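23S rRNA (guanine(2535)-N(1))-methyltransferase (Streptomyces viridochromogenes, PDB 1O9G) methylates the N1 position of guanosine 2535 in 23S ribosomal RNA with S-adenosyl-L-methionine as donor, conferring resistance to the orthosomycin antibiotic avilamycin. Local coordinates at residues Leu47-Cys59 with Val163-Pro177. The protein carries 3 engineered substitutions. Sequence-based numbering, arbitrary orientation.
Sequences LPGDGPVTLWDPC and VLAGSAPDVVLTDLP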
loop_
_atom_site.group_PDB
_atom_site.type_symbol
_atom_site.label_atom_id
_atom_site.label_comp_id
_atom_site.label_asym_id
_atom_site.label_seq_id
_atom_site.Cartn_x
_atom_site.Cartn_y
_atom_site.Cartn_z
ATOM N N LEU A 47 13.475 9.141 4.929
ATOM C CA LEU A 47 14.580 8.277 4.542
ATOM C C LEU A 47 15.870 9.075 4.439
ATOM O O LEU A 47 15.816 10.256 4.139
ATOM C CB LEU A 47 14.292 7.623 3.212
ATOM C CG LEU A 47 13.152 6.624 3.179
ATOM C CD1 LEU A 47 12.869 6.240 1.748
ATOM C CD2 LEU A 47 13.443 5.365 3.954
ATOM N N PRO A 48 17.018 8.435 4.681
ATOM C CA PRO A 48 18.320 9.116 4.547
ATOM C C PRO A 48 18.572 9.735 3.163
ATOM O O PRO A 48 19.113 10.851 3.068
ATOM C CB PRO A 48 19.344 8.001 4.824
ATOM C CG PRO A 48 18.585 6.904 5.504
ATOM C CD PRO A 48 17.162 7.056 5.175
ATOM N N GLY A 49 18.185 9.026 2.118
ATOM C CA GLY A 49 18.445 9.456 0.745
ATOM C C GLY A 49 17.259 9.291 -0.173
ATOM O O GLY A 49 16.235 8.780 0.253
ATOM N N ASP A 50 17.382 9.695 -1.433
ATOM C CA ASP A 50 16.249 9.563 -2.355
ATOM C C ASP A 50 16.470 8.616 -3.535
ATOM O O ASP A 50 15.828 8.730 -4.577
ATOM C CB ASP A 50 15.749 10.938 -2.803
ATOM C CG ASP A 50 16.802 11.735 -3.518
ATOM O OD1 ASP A 50 17.813 11.129 -3.936
ATOM O OD2 ASP A 50 16.730 12.978 -3.731
ATOM N N GLY A 51 17.324 7.616 -3.359
ATOM C CA GLY A 51 17.449 6.560 -4.365
ATOM C C GLY A 51 16.159 5.740 -4.496
ATOM O O GLY A 51 15.221 5.894 -3.694
ATOM N N PRO A 52 16.100 4.852 -5.487
ATOM C CA PRO A 52 14.887 4.047 -5.712
ATOM C C PRO A 52 14.475 3.276 -4.459
ATOM O O PRO A 52 15.336 2.605 -3.859
ATOM C CB PRO A 52 15.310 3.085 -6.825
ATOM C CG PRO A 52 16.426 3.780 -7.512
ATOM C CD PRO A 52 17.170 4.511 -6.436
ATOM N N VAL A 53 13.179 3.302 -4.113
ATOM C CA VAL A 53 12.676 2.680 -2.890
ATOM C C VAL A 53 12.027 1.314 -3.152
ATOM O O VAL A 53 11.303 1.112 -4.143
ATOM C CB VAL A 53 11.662 3.643 -2.222
ATOM C CG1 VAL A 53 10.663 2.982 -1.306
ATOM C CG2 VAL A 53 12.412 4.818 -1.558
ATOM N N THR A 54 12.255 0.377 -2.230
ATOM C CA THR A 54 11.514 -0.845 -2.169
ATOM C C THR A 54 10.425 -0.671 -1.122
ATOM O O THR A 54 10.709 -0.344 0.039
ATOM C CB THR A 54 12.442 -1.990 -1.813
ATOM O OG1 THR A 54 13.373 -2.178 -2.900
ATOM C CG2 THR A 54 11.657 -3.273 -1.618
ATOM N N LEU A 55 9.179 -0.837 -1.549
ATOM C CA LEU A 55 7.995 -0.649 -0.707
ATOM C C LEU A 55 7.290 -1.982 -0.465
ATOM O O LEU A 55 7.028 -2.716 -1.411
ATOM C CB LEU A 55 7.044 0.299 -1.404
ATOM C CG LEU A 55 5.630 0.524 -0.848
ATOM C CD1 LEU A 55 5.670 1.129 0.479
ATOM C CD2 LEU A 55 4.757 1.327 -1.794
ATOM N N TRP A 56 6.970 -2.255 0.809
ATOM C CA TRP A 56 6.326 -3.490 1.224
ATOM C C TRP A 56 5.023 -3.155 1.950
ATOM O O TRP A 56 5.011 -2.341 2.876
ATOM C CB TRP A 56 7.257 -4.223 2.169
ATOM C CG TRP A 56 6.824 -5.545 2.735
ATOM C CD1 TRP A 56 5.857 -6.393 2.283
ATOM C CD2 TRP A 56 7.450 -6.201 3.846
ATOM N NE1 TRP A 56 5.837 -7.531 3.054
ATOM C CE2 TRP A 56 6.788 -7.437 4.027
ATOM C CE3 TRP A 56 8.457 -5.840 4.745
ATOM C CZ2 TRP A 56 7.124 -8.322 5.035
ATOM C CZ3 TRP A 56 8.797 -6.741 5.768
ATOM C CH2 TRP A 56 8.132 -7.960 5.894
ATOM N N ASP A 57 3.952 -3.858 1.560
ATOM C CA ASP A 57 2.703 -3.870 2.288
ATOM C C ASP A 57 2.472 -5.296 2.784
ATOM O O ASP A 57 2.099 -6.180 2.003
ATOM C CB ASP A 57 1.553 -3.411 1.422
ATOM C CG ASP A 57 0.277 -3.258 2.191
ATOM O OD1 ASP A 57 0.157 -3.820 3.316
ATOM O OD2 ASP A 57 -0.658 -2.565 1.737
ATOM N N PRO A 58 2.777 -5.541 4.065
ATOM C CA PRO A 58 2.664 -6.870 4.690
ATOM C C PRO A 58 1.272 -7.230 5.210
ATOM O O PRO A 58 1.090 -8.305 5.798
ATOM C CB PRO A 58 3.639 -6.786 5.860
ATOM C CG PRO A 58 3.520 -5.364 6.319
ATOM C CD PRO A 58 3.357 -4.581 5.019
ATOM N N CYS A 59 0.307 -6.337 5.023
ATOM C CA CYS A 59 -1.103 -6.620 5.282
ATOM C C CYS A 59 -1.885 -6.101 4.109
ATOM O O CYS A 59 -2.732 -5.226 4.223
ATOM C CB CYS A 59 -1.622 -5.995 6.563
ATOM S SG CYS A 59 -0.592 -6.218 8.000
ATOM N N VAL A 163 9.219 -13.895 2.221
ATOM C CA VAL A 163 8.502 -12.816 1.549
ATOM C C VAL A 163 9.520 -11.879 0.899
ATOM O O VAL A 163 9.304 -11.404 -0.208
ATOM C CB VAL A 163 7.623 -12.016 2.554
ATOM C CG1 VAL A 163 6.973 -10.805 1.899
ATOM C CG2 VAL A 163 6.540 -12.905 3.123
ATOM N N LEU A 164 10.601 -11.555 1.602
ATOM C CA LEU A 164 11.519 -10.528 1.111
ATOM C C LEU A 164 12.441 -11.027 -0.007
ATOM O O LEU A 164 12.866 -10.239 -0.865
ATOM C CB LEU A 164 12.294 -9.927 2.278
ATOM C CG LEU A 164 11.406 -9.178 3.273
ATOM C CD1 LEU A 164 12.284 -8.567 4.292
ATOM C CD2 LEU A 164 10.541 -8.100 2.599
ATOM N N ALA A 165 12.732 -12.326 0.002
ATOM C CA ALA A 165 13.584 -12.975 -0.998
ATOM C C ALA A 165 14.848 -12.153 -1.303
ATOM O O ALA A 165 15.196 -11.921 -2.454
ATOM C CB ALA A 165 12.796 -13.267 -2.255
ATOM N N GLY A 166 15.512 -11.675 -0.264
ATOM C CA GLY A 166 16.747 -10.938 -0.431
ATOM C C GLY A 166 16.615 -9.437 -0.569
ATOM O O GLY A 166 17.622 -8.750 -0.544
ATOM N N SER A 167 15.396 -8.931 -0.745
ATOM C CA SER A 167 15.175 -7.484 -0.779
ATOM C C SER A 167 15.150 -6.901 0.630
ATOM O O SER A 167 14.756 -7.568 1.595
ATOM C CB SER A 167 13.846 -7.148 -1.446
ATOM O OG SER A 167 13.823 -7.587 -2.783
ATOM N N ALA A 168 15.570 -5.648 0.726
ATOM C CA ALA A 168 15.582 -4.887 1.975
ATOM C C ALA A 168 14.642 -3.681 1.851
ATOM O O ALA A 168 15.054 -2.605 1.395
ATOM C CB ALA A 168 17.003 -4.441 2.301
ATOM N N PRO A 169 13.363 -3.824 2.205
ATOM C CA PRO A 169 12.435 -2.696 2.055
ATOM C C PRO A 169 12.860 -1.432 2.797
ATOM O O PRO A 169 13.274 -1.510 3.941
ATOM C CB PRO A 169 11.142 -3.250 2.599
ATOM C CG PRO A 169 11.252 -4.682 2.372
ATOM C CD PRO A 169 12.664 -5.033 2.653
ATOM N N ASP A 170 12.724 -0.295 2.124
ATOM C CA ASP A 170 12.966 0.998 2.744
ATOM C C ASP A 170 11.727 1.571 3.419
ATOM O O ASP A 170 11.849 2.375 4.310
ATOM C CB ASP A 170 13.470 1.985 1.698
ATOM C CG ASP A 170 14.583 1.406 0.848
ATOM O OD1 ASP A 170 15.714 1.277 1.363
ATOM O OD2 ASP A 170 14.389 0.974 -0.305
ATOM N N VAL A 171 10.547 1.205 2.925
ATOM C CA VAL A 171 9.281 1.693 3.435
ATOM C C VAL A 171 8.330 0.520 3.541
ATOM O O VAL A 171 8.199 -0.264 2.596
ATOM C CB VAL A 171 8.671 2.799 2.535
ATOM C CG1 VAL A 171 7.319 3.278 3.069
ATOM C CG2 VAL A 171 9.640 3.992 2.397
ATOM N N VAL A 172 7.692 0.413 4.696
ATOM C CA VAL A 172 6.500 -0.398 4.878
ATOM C C VAL A 172 5.339 0.587 5.010
ATOM O O VAL A 172 5.422 1.565 5.736
ATOM C CB VAL A 172 6.602 -1.241 6.131
ATOM C CG1 VAL A 172 5.204 -1.816 6.510
ATOM C CG2 VAL A 172 7.635 -2.314 5.953
ATOM N N LEU A 173 4.247 0.309 4.311
ATOM C CA LEU A 173 3.058 1.158 4.405
ATOM C C LEU A 173 1.872 0.221 4.346
ATOM O O LEU A 173 1.710 -0.519 3.392
ATOM C CB LEU A 173 3.037 2.216 3.305
ATOM C CG LEU A 173 2.037 3.363 3.416
ATOM C CD1 LEU A 173 2.481 4.540 2.543
ATOM C CD2 LEU A 173 0.634 2.959 3.041
ATOM N N THR A 174 1.065 0.228 5.404
ATOM C CA THR A 174 -0.070 -0.653 5.467
ATOM C C THR A 174 -1.239 -0.058 6.247
ATOM O O THR A 174 -1.063 0.702 7.173
ATOM C CB THR A 174 0.381 -2.012 6.025
ATOM O OG1 THR A 174 -0.613 -2.997 5.758
ATOM C CG2 THR A 174 0.603 -1.950 7.535
ATOM N N ASP A 175 -2.429 -0.429 5.810
ATOM C CA ASP A 175 -3.679 -0.123 6.458
ATOM C C ASP A 175 -4.006 -1.335 7.305
ATOM O O ASP A 175 -4.087 -2.463 6.799
ATOM C CB ASP A 175 -4.753 0.116 5.383
ATOM C CG ASP A 175 -6.052 0.643 5.927
ATOM O OD1 ASP A 175 -6.090 1.215 7.035
ATOM O OD2 ASP A 175 -7.119 0.493 5.289
ATOM N N LEU A 176 -4.183 -1.134 8.597
ATOM C CA LEU A 176 -4.268 -2.270 9.510
ATOM C C LEU A 176 -5.520 -3.087 9.207
ATOM O O LEU A 176 -6.565 -2.524 8.872
ATOM C CB LEU A 176 -4.201 -1.814 10.968
ATOM C CG LEU A 176 -2.861 -1.209 11.409
ATOM C CD1 LEU A 176 -2.874 -0.723 12.839
ATOM C CD2 LEU A 176 -1.705 -2.196 11.173
ATOM N N PRO A 177 -5.399 -4.413 9.246
ATOM C CA PRO A 177 -6.515 -5.284 8.884
ATOM C C PRO A 177 -7.619 -5.204 9.902
ATOM O O PRO A 177 -7.355 -5.104 11.084
ATOM C CB PRO A 177 -5.898 -6.693 8.852
ATOM C CG PRO A 177 -4.565 -6.593 9.518
ATOM C CD PRO A 177 -4.189 -5.168 9.621
HETATM O O HOH W 1 15.527 -0.549 -2.156
HETATM O O HOH W 2 -2.625 -2.341 3.485
HETATM O O HOH W 3 -5.001 -4.676 5.784
#
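W56 and L164 illustrate how two parallel strands of a Rossmann-like methyltransferase sheet are covered on one face by the end of the helix that precedes one of them. CD2 of L164 sits over one face of the indole, 3.7 Å from the centroid of its six-membered ring, a CH-pi contact made as the two side chains cross at about a right angle. P58 CB lies against the opposite face. With CG anti to the backbone N (chi1 -180°), the indole runs alongside V172, whose CG2 is 3.8 Å from W56 CE3, and its NE1 is hydrogen-bonded to S83. On the other face of the sheet L55 CD1 packs obliquely on V171 CG1 at 3.7 Å.

Between these layers the backbones zip together: W56 N donates to V171 O, W56 O accepts from L173 N, and T54 O takes both V171 N and D170 N. D170 OD2 receives T54 N through its anti lone pair in a nearly straight bond (2.9 Å, 176°).

This N-terminal end is the loose, solvent side: P52 and A168 are exposed and barely touch, and a water links D170 OD2 to T54 OG1. The C-terminal end is buried and closely bonded. There T174 OG1 donates to D57 OD1 at 2.7 Å, while C59 N, closing an Asx turn, reaches that oxygen from the opposite face of the carboxylate plane. Two waters bridge C59 O to D175.

The strand order 3-2-1-4-5-7-6, with 53-57 and 171-175 central, is that of class I methyltransferases, whose cofactor generally binds at this C-terminal end, so D57-C59 and D175-P177 probably lie near the active site. Strands 77-84 and 209-214 flank the pair; helices 33-45 and 64-72 pack on the L55 face, and V163 and L164 of helix 160-164 on the W56 side.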